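Local coordinates for HIT domain-containing protein (Sulfolobus tokodaii, PDB 2EO4) that probably binds nucleotides as a zinc-containing member of the histidine triad family and may hydrolyse adenylyl sulfate, at residues K28-L33 and E123-L128; K70-A75 and K130-S135; R79-I84 and H98-W103. All blocks are in the same frame, centred on the assembly; numbering follows the deposited sequence.

Overall arrangement
Interactions 1 and 2 tether helix 122-143 to the HIT fold, while interaction 3 lies in its antiparallel sheet and includes H98 of the predicted histidine triad motif. Interactions 1 and 2 share that helix, their centres about 12 Å apart, and V73 joins them, its CG1 3.7 Å from L33 CD2 and also packed on L128. Interaction 3 lies about 15 Å and 16 Å from them, centre to centre. S32 OG probably bonds to P101 O at 2.9 Å, and W103 NE1 to V73 O at 3.1 Å. H98 and N83 of interaction 3 bond a phosphate; the H98 side chain is about 3 Å from that of H96, the predicted nucleophile, and about 14 Å from the zinc ion.

Interaction 1 (K28-L33 and E123-L128); sequences KYPVSL and EYYELL
Two neighbouring tyrosines on helix 122-143 reach the loop 28-33 by different first torsions. In Y125 the ring leaves opposite the carbonyl carbon (chi1 -57°) and carries OH to K28 O; in Y124 it swings opposite the backbone N (chi1 163°) and reaches P30 and L33. The bond from Y125 OH to K28 O is short, 2.5 Å. It meets the carbonyl at a C=O...donor angle of 136°, somewhat tilted from its plane, and K28 O sits at the edge of the ring. Q120 N also bonds to this hydroxyl, so the oxygen is gripped twice; the Y125 ring also meets that of Y14. Y124 CD2 stands 3.6 Å above the centre of one face of the Y125 ring, setting the two aromatic groups against each other. P30 and Y124 slide past one another in opposite directions, with P30 CB 3.7 Å from Y124 OH and P30 CG 4.1 Å from Y124 CZ. L33 CD1 arrives at the edge of the Y124 ring, 4.0 Å from CE1, while L33 CG reaches L128 CD1 at 4.3 Å. The buried Y124 hydroxyl is satisfied by G34 N. A phenylalanine in place of Y125 would probably leave K28 O and Q120 N without their shared mate. The side chain of K28 is about 11 Å from that of H96, the predicted active-site histidine. This is aromatic packing of a C-terminal helix against the loop joining strands 22-26 and 36-40 of the antiparallel HIT sheet.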
loop_
_atom_site.group_PDB
_atom_site.type_symbol
_atom_site.label_atom_id
_atom_site.label_comp_id
_atom_site.label_asym_id
_atom_site.label_seq_id
_atom_site.Cartn_x
_atom_site.Cartn_y
_atom_site.Cartn_z
ATOM N N LYS A 28 -1.992 16.601 -7.811
ATOM C CA LYS A 28 -2.566 17.841 -8.331
ATOM C C LYS A 28 -3.993 18.098 -7.836
ATOM O O LYS A 28 -4.400 19.247 -7.689
ATOM C CB LYS A 28 -2.544 17.841 -9.864
ATOM C CG LYS A 28 -3.115 19.116 -10.489
ATOM C CD LYS A 28 -2.990 19.107 -12.011
ATOM C CE LYS A 28 -3.613 20.359 -12.616
ATOM N NZ LYS A 28 -3.469 20.421 -14.099
ATOM N N TYR A 29 -4.747 17.032 -7.584
ATOM C CA TYR A 29 -6.126 17.151 -7.101
ATOM C C TYR A 29 -6.196 16.364 -5.790
ATOM O O TYR A 29 -6.900 15.359 -5.689
ATOM C CB TYR A 29 -7.088 16.542 -8.127
ATOM C CG TYR A 29 -6.929 17.089 -9.534
ATOM C CD1 TYR A 29 -7.574 18.259 -9.930
ATOM C CD2 TYR A 29 -6.135 16.426 -10.470
ATOM C CE1 TYR A 29 -7.434 18.755 -11.228
ATOM C CE2 TYR A 29 -5.989 16.911 -11.768
ATOM C CZ TYR A 29 -6.643 18.073 -12.140
ATOM O OH TYR A 29 -6.515 18.539 -13.431
ATOM N N PRO A 30 -5.478 16.834 -4.760
ATOM C CA PRO A 30 -5.409 16.197 -3.438
ATOM C C PRO A 30 -6.700 15.889 -2.697
ATOM O O PRO A 30 -7.604 16.718 -2.620
ATOM C CB PRO A 30 -4.515 17.149 -2.648
ATOM C CG PRO A 30 -4.871 18.471 -3.216
ATOM C CD PRO A 30 -4.895 18.188 -4.704
ATOM N N VAL A 31 -6.760 14.681 -2.145
ATOM C CA VAL A 31 -7.905 14.237 -1.359
ATOM C C VAL A 31 -7.835 14.956 -0.016
ATOM O O VAL A 31 -8.857 15.307 0.576
ATOM C CB VAL A 31 -7.852 12.712 -1.123
ATOM C CG1 VAL A 31 -8.818 12.311 -0.017
ATOM C CG2 VAL A 31 -8.191 11.984 -2.412
ATOM N N SER A 32 -6.613 15.160 0.464
ATOM C CA SER A 32 -6.388 15.849 1.726
ATOM C C SER A 32 -5.091 16.638 1.613
ATOM O O SER A 32 -4.284 16.409 0.708
ATOM C CB SER A 32 -6.297 14.849 2.885
ATOM O OG SER A 32 -5.096 14.099 2.825
ATOM N N LEU A 33 -4.894 17.571 2.535
ATOM C CA LEU A 33 -3.705 18.407 2.530
ATOM C C LEU A 33 -2.416 17.588 2.625
ATOM O O LEU A 33 -2.223 16.827 3.572
ATOM C CB LEU A 33 -3.777 19.402 3.693
ATOM C CG LEU A 33 -2.634 20.410 3.789
ATOM C CD1 LEU A 33 -3.177 21.827 3.618
ATOM C CD2 LEU A 33 -1.948 20.257 5.133
ATOM N N GLU A 123 -0.207 28.760 -4.434
ATOM C CA GLU A 123 0.366 28.892 -3.098
ATOM C C GLU A 123 0.405 27.581 -2.310
ATOM O O GLU A 123 1.352 27.326 -1.564
ATOM C CB GLU A 123 -0.413 29.945 -2.307
ATOM C CG GLU A 123 -0.275 31.372 -2.841
ATOM C CD GLU A 123 -0.691 31.516 -4.298
ATOM O OE1 GLU A 123 -1.822 31.112 -4.647
ATOM O OE2 GLU A 123 0.114 32.045 -5.095
ATOM N N TYR A 124 -0.627 26.758 -2.472
ATOM C CA TYR A 124 -0.703 25.473 -1.780
ATOM C C TYR A 124 0.471 24.566 -2.134
ATOM O O TYR A 124 1.139 24.020 -1.254
ATOM C CB TYR A 124 -2.008 24.756 -2.143
ATOM C CG TYR A 124 -2.014 23.274 -1.814
ATOM C CD1 TYR A 124 -2.354 22.820 -0.541
ATOM C CD2 TYR A 124 -1.657 22.329 -2.777
ATOM C CE1 TYR A 124 -2.340 21.458 -0.232
ATOM C CE2 TYR A 124 -1.634 20.963 -2.479
ATOM C CZ TYR A 124 -1.979 20.538 -1.205
ATOM O OH TYR A 124 -1.966 19.195 -0.907
ATOM N N TYR A 125 0.712 24.401 -3.431
ATOM C CA TYR A 125 1.789 23.539 -3.909
ATOM C C TYR A 125 3.169 24.038 -3.502
ATOM O O TYR A 125 4.037 23.249 -3.130
ATOM C CB TYR A 125 1.718 23.411 -5.431
ATOM C CG TYR A 125 0.389 22.879 -5.920
ATOM C CD1 TYR A 125 0.108 21.513 -5.890
ATOM C CD2 TYR A 125 -0.609 23.749 -6.356
ATOM C CE1 TYR A 125 -1.143 21.028 -6.280
ATOM C CE2 TYR A 125 -1.859 23.278 -6.745
ATOM C CZ TYR A 125 -2.121 21.920 -6.702
ATOM O OH TYR A 125 -3.367 21.459 -7.062
ATOM N N GLU A 126 3.370 25.347 -3.569
ATOM C CA GLU A 126 4.663 25.913 -3.214
ATOM C C GLU A 126 4.970 25.716 -1.731
ATOM O O GLU A 126 6.069 25.301 -1.371
ATOM C CB GLU A 126 4.697 27.399 -3.582
ATOM C CG GLU A 126 4.384 27.654 -5.048
ATOM C CD GLU A 126 4.461 29.119 -5.423
ATOM O OE1 GLU A 126 3.898 29.951 -4.679
ATOM O OE2 GLU A 126 5.076 29.435 -6.465
ATOM N N LEU A 127 3.994 25.995 -0.875
ATOM C CA LEU A 127 4.189 25.845 0.561
ATOM C C LEU A 127 4.360 24.390 0.988
ATOM O O LEU A 127 5.286 24.056 1.729
ATOM C CB LEU A 127 3.017 26.458 1.326
ATOM C CG LEU A 127 3.102 26.332 2.850
ATOM C CD1 LEU A 127 4.380 26.992 3.351
ATOM C CD2 LEU A 127 1.881 26.971 3.485
ATOM N N LEU A 128 3.463 23.522 0.531
ATOM C CA LEU A 128 3.544 22.112 0.893
ATOM C C LEU A 128 4.860 21.490 0.455
ATOM O O LEU A 128 5.465 20.719 1.197
ATOM C CB LEU A 128 2.373 21.334 0.283
ATOM C CG LEU A 128 1.134 21.199 1.171
ATOM C CD1 LEU A 128 1.491 20.384 2.410
ATOM C CD2 LEU A 128 0.617 22.575 1.563
#

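Interaction 2 (K70-A75 and K130-S135); sequences KDAVKA and KIIRES
Hydrogen bonding links D71 and S135 across the two helices. S135 OG donates to D71 OD2 at 2.8 Å, approaching the carboxylate on its anti side and 23° out of its plane. The serine torsion sets OG beside its own backbone N, opposite the carbonyl carbon (chi1 -74°), which turns it toward D71. A water donates both to D71 OD2 and to S135 O, at 2.9 Å each, so one carboxylate oxygen takes two donors and is tied to both the side chain and the backbone of the same serine. The apolar part turns on A72, whose small side chain lets the backbones come close: the CA atoms of A72 and I132 are only 5.2 Å apart. A72 CB touches I132 CG1 at 3.9 Å and also lies against I131 O and the S135 hydroxyl. I131 extends CD1 over the turn, near A72 O and 4.4 Å from V73 CG1. V73 in turn packs on L33, F111 and P101, which carries the contact into the core. A third group of bonds finishes helix 52-72. A75 N reaches back to K70 O at 3.0 Å, with a weaker bond from K74 N to D71 O, and K74 curls round to bring NZ within 2.6 Å of that same D71 O, where its positive charge would probably be favourable beside the carbonyl oxygens at the helix C-terminus. With K74 at positive phi as the C-prime residue, this is a Schellman motif, which ends helix 52-72 beside its contact with helix 122-143.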
loop_
_atom_site.group_PDB
_atom_site.type_symbol
_atom_site.label_atom_id
_atom_site.label_comp_id
_atom_site.label_asym_id
_atom_site.label_seq_id
_atom_site.Cartn_x
_atom_site.Cartn_y
_atom_site.Cartn_z
ATOM N N LYS A 70 4.106 13.312 7.392
ATOM C CA LYS A 70 3.433 13.305 8.685
ATOM C C LYS A 70 3.975 14.420 9.571
ATOM O O LYS A 70 3.219 15.114 10.253
ATOM C CB LYS A 70 3.609 11.959 9.390
ATOM C CG LYS A 70 2.861 11.892 10.717
ATOM C CD LYS A 70 3.036 10.563 11.434
ATOM C CE LYS A 70 2.258 10.569 12.748
ATOM N NZ LYS A 70 2.513 9.357 13.571
ATOM N N ASP A 71 5.290 14.588 9.551
ATOM C CA ASP A 71 5.935 15.620 10.352
ATOM C C ASP A 71 5.579 17.015 9.842
ATOM O O ASP A 71 5.194 17.891 10.620
ATOM C CB ASP A 71 7.452 15.427 10.317
ATOM C CG ASP A 71 8.194 16.475 11.128
ATOM O OD1 ASP A 71 8.004 16.516 12.361
ATOM O OD2 ASP A 71 8.960 17.253 10.526
ATOM N N ALA A 72 5.694 17.209 8.532
ATOM C CA ALA A 72 5.421 18.499 7.901
ATOM C C ALA A 72 4.010 19.047 8.099
ATOM O O ALA A 72 3.843 20.227 8.402
ATOM C CB ALA A 72 5.739 18.422 6.409
ATOM N N VAL A 73 2.993 18.208 7.922
ATOM C CA VAL A 73 1.620 18.674 8.084
ATOM C C VAL A 73 1.038 18.275 9.435
ATOM O O VAL A 73 -0.153 18.446 9.675
ATOM C CB VAL A 73 0.700 18.129 6.962
ATOM C CG1 VAL A 73 1.249 18.533 5.604
ATOM C CG2 VAL A 73 0.581 16.619 7.068
ATOM N N LYS A 74 1.890 17.752 10.313
ATOM C CA LYS A 74 1.472 17.323 11.646
ATOM C C LYS A 74 0.239 16.428 11.595
ATOM O O LYS A 74 -0.755 16.662 12.286
ATOM C CB LYS A 74 1.196 18.545 12.532
ATOM C CG LYS A 74 2.441 19.360 12.851
ATOM C CD LYS A 74 3.454 18.523 13.625
ATOM C CE LYS A 74 4.747 19.294 13.875
ATOM N NZ LYS A 74 5.451 19.623 12.604
ATOM N N ALA A 75 0.313 15.390 10.773
ATOM C CA ALA A 75 -0.797 14.460 10.631
ATOM C C ALA A 75 -0.838 13.471 11.785
ATOM O O ALA A 75 0.194 13.131 12.363
ATOM C CB ALA A 75 -0.673 13.706 9.305
ATOM N N LYS A 130 7.766 22.987 -0.032
ATOM C CA LYS A 130 8.835 23.508 0.810
ATOM C C LYS A 130 8.867 22.915 2.222
ATOM O O LYS A 130 9.932 22.531 2.708
ATOM C CB LYS A 130 8.742 25.040 0.857
ATOM C CG LYS A 130 8.942 25.690 -0.515
ATOM C CD LYS A 130 8.602 27.180 -0.509
ATOM C CE LYS A 130 8.636 27.765 -1.918
ATOM N NZ LYS A 130 9.980 27.676 -2.556
ATOM N N ILE A 131 7.718 22.821 2.885
ATOM C CA ILE A 131 7.704 22.267 4.234
ATOM C C ILE A 131 7.983 20.765 4.250
ATOM O O ILE A 131 8.654 20.266 5.151
ATOM C CB ILE A 131 6.365 22.531 4.955
ATOM C CG1 ILE A 131 5.214 21.904 4.172
ATOM C CG2 ILE A 131 6.152 24.027 5.122
ATOM C CD1 ILE A 131 3.898 21.979 4.896
ATOM N N ILE A 132 7.469 20.041 3.259
ATOM C CA ILE A 132 7.712 18.604 3.206
ATOM C C ILE A 132 9.190 18.336 2.928
ATOM O O ILE A 132 9.791 17.455 3.544
ATOM C CB ILE A 132 6.837 17.915 2.127
ATOM C CG1 ILE A 132 5.364 18.005 2.534
ATOM C CG2 ILE A 132 7.260 16.453 1.968
ATOM C CD1 ILE A 132 4.380 17.532 1.456
ATOM N N ARG A 133 9.781 19.094 2.011
ATOM C CA ARG A 133 11.195 18.915 1.702
ATOM C C ARG A 133 12.016 19.158 2.966
ATOM O O ARG A 133 12.927 18.396 3.283
ATOM C CB ARG A 133 11.636 19.880 0.598
ATOM C CG ARG A 133 11.305 19.406 -0.815
ATOM C CD ARG A 133 11.712 20.441 -1.854
ATOM N NE ARG A 133 11.679 19.909 -3.213
ATOM C CZ ARG A 133 12.008 20.609 -4.294
ATOM N NH1 ARG A 133 12.391 21.874 -4.171
ATOM N NH2 ARG A 133 11.971 20.046 -5.496
ATOM N N GLU A 134 11.678 20.219 3.688
ATOM C CA GLU A 134 12.377 20.560 4.924
ATOM C C GLU A 134 12.305 19.424 5.948
ATOM O O GLU A 134 13.292 19.136 6.631
ATOM C CB GLU A 134 11.788 21.845 5.518
ATOM C CG GLU A 134 12.364 22.242 6.876
ATOM C CD GLU A 134 11.915 23.625 7.325
ATOM O OE1 GLU A 134 10.727 23.958 7.140
ATOM O OE2 GLU A 134 12.750 24.374 7.879
ATOM N N SER A 135 11.148 18.771 6.049
ATOM C CA SER A 135 10.988 17.667 6.996
ATOM C C SER A 135 11.789 16.443 6.572
ATOM O O SER A 135 12.376 15.753 7.404
ATOM C CB SER A 135 9.511 17.276 7.142
ATOM O OG SER A 135 8.794 18.232 7.900
HETATM O O HOH W 1 11.537 15.901 10.127
#

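Interaction 3 (R79-I84 and H98-W103); sequences RLLTNI and HIIPTW. With PO4 (phosphate ion), chain C.
H98 and L81 form an antiparallel hydrogen-bonded pair: H98 N donates to L81 O at 2.7 Å, with an N-H...O angle of 169°, and L81 N returns a bond to H98 O. R79 and I100 repeat the pattern, each N bonding to the other's O at 2.9 Å. Beyond the ladder, N83 ND2 and H98 NE2 converge on one phosphate oxygen, O2, with N83 ND2 at 2.8 Å and H98 NE2 at 3.0 Å; H98 NE2 makes a weak second bond to O1. The phosphate sits at the edge of the H98 ring, whose ND1 is bonded to H35 NE2, which fixes the ring's rotation. H96 NE2, V91 N and I92 N also bond the anion.

L81 CG lies between its backbone N and carbonyl carbon (chi1 67°), which brings CD2 within 3.6 Å of H98 CB and also against I100 CD1. I100 CD1 lies over one face of the R79 guanidinium; the R79 and T102 side chains cross at about a right angle, R79 CD 3.9 Å from T102 CG2. On the other face of the sheet, L80 CD2 lies beside I99 CG1 at 3.7 Å, and both residues pack on helix 52-72. Strand 77-84 also pairs with its counterpart in the second subunit, and T102 OG1 bonds to S87 OG there. The chemistry implies an anion pocket: the phosphate, probably from the crystallisation liquor, plausibly marks where a nucleotide phosphate would bind at the histidine triad.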
loop_
_atom_site.group_PDB
_atom_site.type_symbol
_atom_site.label_atom_id
_atom_site.label_comp_id
_atom_site.label_asym_id
_atom_site.label_seq_id
_atom_site.Cartn_x
_atom_site.Cartn_y
_atom_site.Cartn_z
ATOM N N ARG A 79 -2.914 7.252 5.170
ATOM C CA ARG A 79 -3.499 6.142 4.428
ATOM C C ARG A 79 -2.550 5.906 3.256
ATOM O O ARG A 79 -2.288 6.829 2.490
ATOM C CB ARG A 79 -4.875 6.519 3.860
ATOM C CG ARG A 79 -5.959 6.848 4.878
ATOM C CD ARG A 79 -7.126 7.575 4.205
ATOM N NE ARG A 79 -7.668 6.829 3.070
ATOM C CZ ARG A 79 -8.453 7.354 2.132
ATOM N NH1 ARG A 79 -8.795 8.636 2.186
ATOM N NH2 ARG A 79 -8.892 6.597 1.132
ATOM N N LEU A 80 -2.021 4.690 3.130
ATOM C CA LEU A 80 -1.133 4.354 2.018
ATOM C C LEU A 80 -1.873 3.374 1.119
ATOM O O LEU A 80 -2.447 2.398 1.607
ATOM C CB LEU A 80 0.145 3.677 2.507
ATOM C CG LEU A 80 0.989 4.415 3.541
ATOM C CD1 LEU A 80 2.319 3.695 3.703
ATOM C CD2 LEU A 80 1.192 5.849 3.115
ATOM N N LEU A 81 -1.872 3.622 -0.182
ATOM C CA LEU A 81 -2.558 2.697 -1.071
ATOM C C LEU A 81 -2.095 2.757 -2.511
ATOM O O LEU A 81 -1.525 3.747 -2.966
ATOM C CB LEU A 81 -4.068 2.937 -1.038
ATOM C CG LEU A 81 -4.579 4.264 -1.606
ATOM C CD1 LEU A 81 -6.013 4.094 -2.087
ATOM C CD2 LEU A 81 -4.494 5.350 -0.547
ATOM N N THR A 82 -2.325 1.660 -3.221
ATOM C CA THR A 82 -1.997 1.607 -4.629
ATOM C C THR A 82 -3.084 0.762 -5.256
ATOM O O THR A 82 -3.529 -0.235 -4.675
ATOM C CB THR A 82 -0.595 1.001 -4.894
ATOM O OG1 THR A 82 -0.292 1.127 -6.289
ATOM C CG2 THR A 82 -0.529 -0.459 -4.464
ATOM N N ASN A 83 -3.527 1.181 -6.433
ATOM C CA ASN A 83 -4.601 0.493 -7.129
ATOM C C ASN A 83 -4.126 -0.235 -8.368
ATOM O O ASN A 83 -3.290 0.271 -9.113
ATOM C CB ASN A 83 -5.683 1.500 -7.508
ATOM C CG ASN A 83 -6.243 2.216 -6.305
ATOM O OD1 ASN A 83 -6.668 1.579 -5.342
ATOM N ND2 ASN A 83 -6.257 3.550 -6.352
ATOM N N ILE A 84 -4.675 -1.426 -8.581
ATOM C CA ILE A 84 -4.319 -2.247 -9.732
ATOM C C ILE A 84 -5.582 -2.516 -10.540
ATOM O O ILE A 84 -6.443 -3.278 -10.111
ATOM C CB ILE A 84 -3.726 -3.597 -9.280
ATOM C CG1 ILE A 84 -2.472 -3.360 -8.434
ATOM C CG2 ILE A 84 -3.387 -4.449 -10.496
ATOM C CD1 ILE A 84 -2.078 -4.565 -7.581
ATOM N N HIS A 98 -0.179 6.125 -3.091
ATOM C CA HIS A 98 -0.778 7.326 -2.524
ATOM C C HIS A 98 -0.441 7.420 -1.040
ATOM O O HIS A 98 -0.485 6.420 -0.332
ATOM C CB HIS A 98 -2.309 7.267 -2.618
ATOM C CG HIS A 98 -2.845 7.279 -4.014
ATOM N ND1 HIS A 98 -3.270 8.433 -4.634
ATOM C CD2 HIS A 98 -3.075 6.273 -4.891
ATOM C CE1 HIS A 98 -3.741 8.139 -5.834
ATOM N NE2 HIS A 98 -3.634 6.835 -6.014
ATOM N N ILE A 99 -0.106 8.626 -0.583
ATOM C CA ILE A 99 0.131 8.878 0.833
ATOM C C ILE A 99 -0.876 9.990 1.105
ATOM O O ILE A 99 -0.697 11.127 0.661
ATOM C CB ILE A 99 1.550 9.403 1.140
ATOM C CG1 ILE A 99 2.600 8.370 0.730
ATOM C CG2 ILE A 99 1.684 9.661 2.653
ATOM C CD1 ILE A 99 4.048 8.861 0.916
ATOM N N ILE A 100 -1.943 9.644 1.818
ATOM C CA ILE A 100 -3.020 10.580 2.124
ATOM C C ILE A 100 -3.085 10.853 3.627
ATOM O O ILE A 100 -3.484 9.992 4.409
ATOM C CB ILE A 100 -4.372 9.999 1.647
ATOM C CG1 ILE A 100 -4.296 9.699 0.146
ATOM C CG2 ILE A 100 -5.506 10.982 1.940
ATOM C CD1 ILE A 100 -5.520 8.974 -0.409
ATOM N N PRO A 101 -2.685 12.062 4.048
ATOM C CA PRO A 101 -2.698 12.433 5.468
ATOM C C PRO A 101 -4.085 12.541 6.089
ATOM O O PRO A 101 -5.053 12.918 5.427
ATOM C CB PRO A 101 -1.976 13.783 5.483
ATOM C CG PRO A 101 -1.076 13.713 4.275
ATOM C CD PRO A 101 -2.001 13.092 3.249
ATOM N N THR A 102 -4.169 12.211 7.372
ATOM C CA THR A 102 -5.425 12.302 8.101
ATOM C C THR A 102 -5.162 12.958 9.453
ATOM O O THR A 102 -4.026 12.984 9.929
ATOM C CB THR A 102 -6.064 10.908 8.333
ATOM O OG1 THR A 102 -5.200 10.101 9.144
ATOM C CG2 THR A 102 -6.305 10.205 7.004
ATOM N N TRP A 103 -6.218 13.492 10.056
ATOM C CA TRP A 103 -6.122 14.147 11.357
ATOM C C TRP A 103 -7.338 13.762 12.180
ATOM O O TRP A 103 -8.414 13.516 11.634
ATOM C CB TRP A 103 -6.107 15.671 11.195
ATOM C CG TRP A 103 -4.919 16.197 10.459
ATOM C CD1 TRP A 103 -3.745 16.639 11.001
ATOM C CD2 TRP A 103 -4.776 16.312 9.040
ATOM N NE1 TRP A 103 -2.879 17.023 10.004
ATOM C CE2 TRP A 103 -3.487 16.833 8.791
ATOM C CE3 TRP A 103 -5.613 16.027 7.953
ATOM C CZ2 TRP A 103 -3.014 17.072 7.498
ATOM C CZ3 TRP A 103 -5.140 16.265 6.665
ATOM C CH2 TRP A 103 -3.852 16.783 6.453
HETATM P P PO4 C . -5.002 6.089 -9.162
HETATM O O1 PO4 C . -4.283 7.346 -8.848
HETATM O O2 PO4 C . -4.676 5.055 -8.147
HETATM O O3 PO4 C . -6.472 6.350 -9.151
HETATM O O4 PO4 C . -4.593 5.606 -10.510
#